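Local coordinates for protein Exo-1,3/1,4-beta-glucanase (Pseudoalteromonas sp., PDB 3RRX) that hydrolyses beta-1,3- and beta-1,4-linked glucans as an exo-acting enzyme, probably with beta-glucosidase activity, at residues Y178-D183 with T592-D597. The protein carries 1 engineered substitution. Numbering follows the deposited sequence.
Sequences YSEDPD and TLNLND. With CA (calcium ion), chain B.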
loop_
_atom_site.group_PDB
_atom_site.type_symbol
_atom_site.label_atom_id
_atom_site.label_comp_id
_atom_site.label_asym_id
_atom_site.label_seq_id
_atom_site.Cartn_x
_atom_site.Cartn_y
_atom_site.Cartn_z
ATOM N N TYR A 178 0.364 4.156 -7.534
ATOM C CA TYR A 178 0.550 5.603 -7.613
ATOM C C TYR A 178 -0.031 6.195 -8.906
ATOM O O TYR A 178 -0.418 7.362 -8.937
ATOM C CB TYR A 178 2.032 5.976 -7.557
ATOM C CG TYR A 178 2.764 5.627 -6.268
ATOM C CD1 TYR A 178 2.430 6.234 -5.055
ATOM C CD2 TYR A 178 3.839 4.731 -6.287
ATOM C CE1 TYR A 178 3.133 5.932 -3.871
ATOM C CE2 TYR A 178 4.546 4.422 -5.110
ATOM C CZ TYR A 178 4.185 5.023 -3.911
ATOM O OH TYR A 178 4.893 4.711 -2.758
ATOM N N SER A 179 -0.076 5.404 -9.970
ATOM C CA SER A 179 -0.403 5.968 -11.279
ATOM C C SER A 179 -0.599 4.919 -12.371
ATOM O O SER A 179 -0.062 3.810 -12.297
ATOM C CB SER A 179 0.715 6.932 -11.711
ATOM O OG SER A 179 0.428 7.561 -12.954
ATOM N N GLU A 180 -1.366 5.283 -13.396
ATOM C CA GLU A 180 -1.426 4.489 -14.625
ATOM C C GLU A 180 -0.143 4.677 -15.441
ATOM O O GLU A 180 0.123 3.921 -16.373
ATOM C CB GLU A 180 -2.630 4.933 -15.479
ATOM C CG GLU A 180 -2.490 6.349 -16.063
ATOM C CD GLU A 180 -3.780 6.882 -16.727
ATOM O OE1 GLU A 180 -4.890 6.488 -16.323
ATOM O OE2 GLU A 180 -3.688 7.721 -17.643
ATOM N N ASP A 181 0.625 5.707 -15.101
ATOM C CA ASP A 181 1.816 6.120 -15.867
ATOM C C ASP A 181 3.103 5.523 -15.291
ATOM O O ASP A 181 3.457 5.820 -14.155
ATOM C CB ASP A 181 1.918 7.655 -15.824
ATOM C CG ASP A 181 3.190 8.200 -16.489
ATOM O OD1 ASP A 181 3.807 7.486 -17.307
ATOM O OD2 ASP A 181 3.559 9.365 -16.202
ATOM N N PRO A 182 3.832 4.704 -16.081
ATOM C CA PRO A 182 5.059 4.112 -15.529
ATOM C C PRO A 182 6.106 5.151 -15.117
ATOM O O PRO A 182 6.830 4.908 -14.154
ATOM C CB PRO A 182 5.577 3.225 -16.668
ATOM C CG PRO A 182 4.930 3.759 -17.911
ATOM C CD PRO A 182 3.589 4.291 -17.472
ATOM N N ASP A 183 6.170 6.292 -15.802
ATOM C CA ASP A 183 7.168 7.315 -15.479
ATOM C C ASP A 183 7.018 7.817 -14.043
ATOM O O ASP A 183 8.009 8.047 -13.348
ATOM C CB ASP A 183 7.063 8.515 -16.424
ATOM C CG ASP A 183 7.432 8.176 -17.864
ATOM O OD1 ASP A 183 8.008 7.092 -18.107
ATOM O OD2 ASP A 183 7.150 9.011 -18.755
ATOM N N THR A 592 -10.177 1.043 -20.291
ATOM C CA THR A 592 -8.724 1.127 -20.342
ATOM C C THR A 592 -8.314 2.451 -20.963
ATOM O O THR A 592 -7.780 2.502 -22.058
ATOM C CB THR A 592 -8.109 -0.039 -21.133
ATOM O OG1 THR A 592 -8.771 -0.156 -22.396
ATOM C CG2 THR A 592 -8.260 -1.345 -20.356
ATOM N N LEU A 593 -8.586 3.523 -20.237
ATOM C CA LEU A 593 -8.319 4.872 -20.689
ATOM C C LEU A 593 -6.989 5.294 -20.097
ATOM O O LEU A 593 -6.933 5.577 -18.910
ATOM C CB LEU A 593 -9.423 5.778 -20.139
ATOM C CG LEU A 593 -9.366 7.280 -20.395
ATOM C CD1 LEU A 593 -9.614 7.591 -21.875
ATOM C CD2 LEU A 593 -10.398 7.965 -19.515
ATOM N N ASN A 594 -5.927 5.348 -20.901
ATOM C CA ASN A 594 -4.592 5.647 -20.379
ATOM C C ASN A 594 -3.845 6.700 -21.184
ATOM O O ASN A 594 -4.002 6.780 -22.404
ATOM C CB ASN A 594 -3.759 4.359 -20.312
ATOM C CG ASN A 594 -4.344 3.350 -19.352
ATOM O OD1 ASN A 594 -4.534 3.655 -18.178
ATOM N ND2 ASN A 594 -4.655 2.152 -19.843
ATOM N N LEU A 595 -3.032 7.507 -20.505
ATOM C CA LEU A 595 -2.292 8.555 -21.193
ATOM C C LEU A 595 -1.436 7.909 -22.289
ATOM O O LEU A 595 -0.965 6.782 -22.138
ATOM C CB LEU A 595 -1.418 9.349 -20.222
ATOM C CG LEU A 595 0.001 8.844 -20.020
ATOM C CD1 LEU A 595 0.824 9.825 -19.190
ATOM C CD2 LEU A 595 -0.024 7.463 -19.367
ATOM N N ASN A 596 -1.251 8.609 -23.395
ATOM C CA ASN A 596 -0.495 8.047 -24.523
ATOM C C ASN A 596 -1.293 7.050 -25.365
ATOM O O ASN A 596 -0.780 6.530 -26.352
ATOM C CB ASN A 596 0.817 7.381 -24.067
ATOM C CG ASN A 596 1.788 8.356 -23.414
ATOM O OD1 ASN A 596 1.750 9.560 -23.667
ATOM N ND2 ASN A 596 2.673 7.830 -22.571
ATOM N N ASP A 597 -2.532 6.760 -24.981
ATOM C CA ASP A 597 -3.378 5.911 -25.815
ATOM C C ASP A 597 -3.557 6.555 -27.195
ATOM O O ASP A 597 -3.601 7.779 -27.315
ATOM C CB ASP A 597 -4.745 5.680 -25.166
ATOM C CG ASP A 597 -4.742 4.529 -24.161
ATOM O OD1 ASP A 597 -3.685 3.888 -23.958
ATOM O OD2 ASP A 597 -5.817 4.253 -23.587
HETATM CA CA CA B . -6.250 4.660 -16.830
HETATM O O HOH W 1 -7.905 2.825 -17.388
HETATM O O HOH W 2 -7.946 5.648 -15.384
HETATM O O HOH W 3 -5.721 3.012 -15.137
#
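E180 OE2 is gripped twice: by the backbone N of L595 at 2.9 Å and by the hydroxyl of S583. The L595 N-H comes in from above the carboxylate plane, 45° out of it, and the bond is moderately bent. The other oxygen belongs to the calcium ion, with OE1 2.3 Å from the metal. CG of E180 stands between its own backbone N and carbonyl carbon (chi1 68°), and from there the chain runs out extended to the ion. L593 gives its backbone O at 2.4 Å from the calcium, and N594 adds OD1. Each of these three oxygens faces a water across the metal, giving an octahedral site. The amide of N594 stands nearly perpendicular to the E180 carboxylate, and its ND2 donates to the backbone O of R167, which fixes which way round the amide sits. The calcium probably offsets the negative charge of E180.

Next to the site, L595 lies obliquely against D181, CD1 3.9 Å from D181 CG and CD2 near CB. D181 is the N-cap of the helix that follows: OD1 accepts from D183 N at 3.0 Å. With an alanine in place of D181, D183 N is likely to lose its capping bond and a gap to open beside CD1 of L595. Just upstream, S179 OG accepts from D181 N, an ST turn, while N594-D597 forms a type II turn, with D597 OD2 receiving N594 N.

The calcium thus ties two family 3 domains together: residues 178-183, in the barrel domain, lead into its helix 182-197, with Y178 packed on that helix and on helix 127-133, whereas 592-597 belongs to the family 3 C-terminal domain, in a loop after helix 558-564.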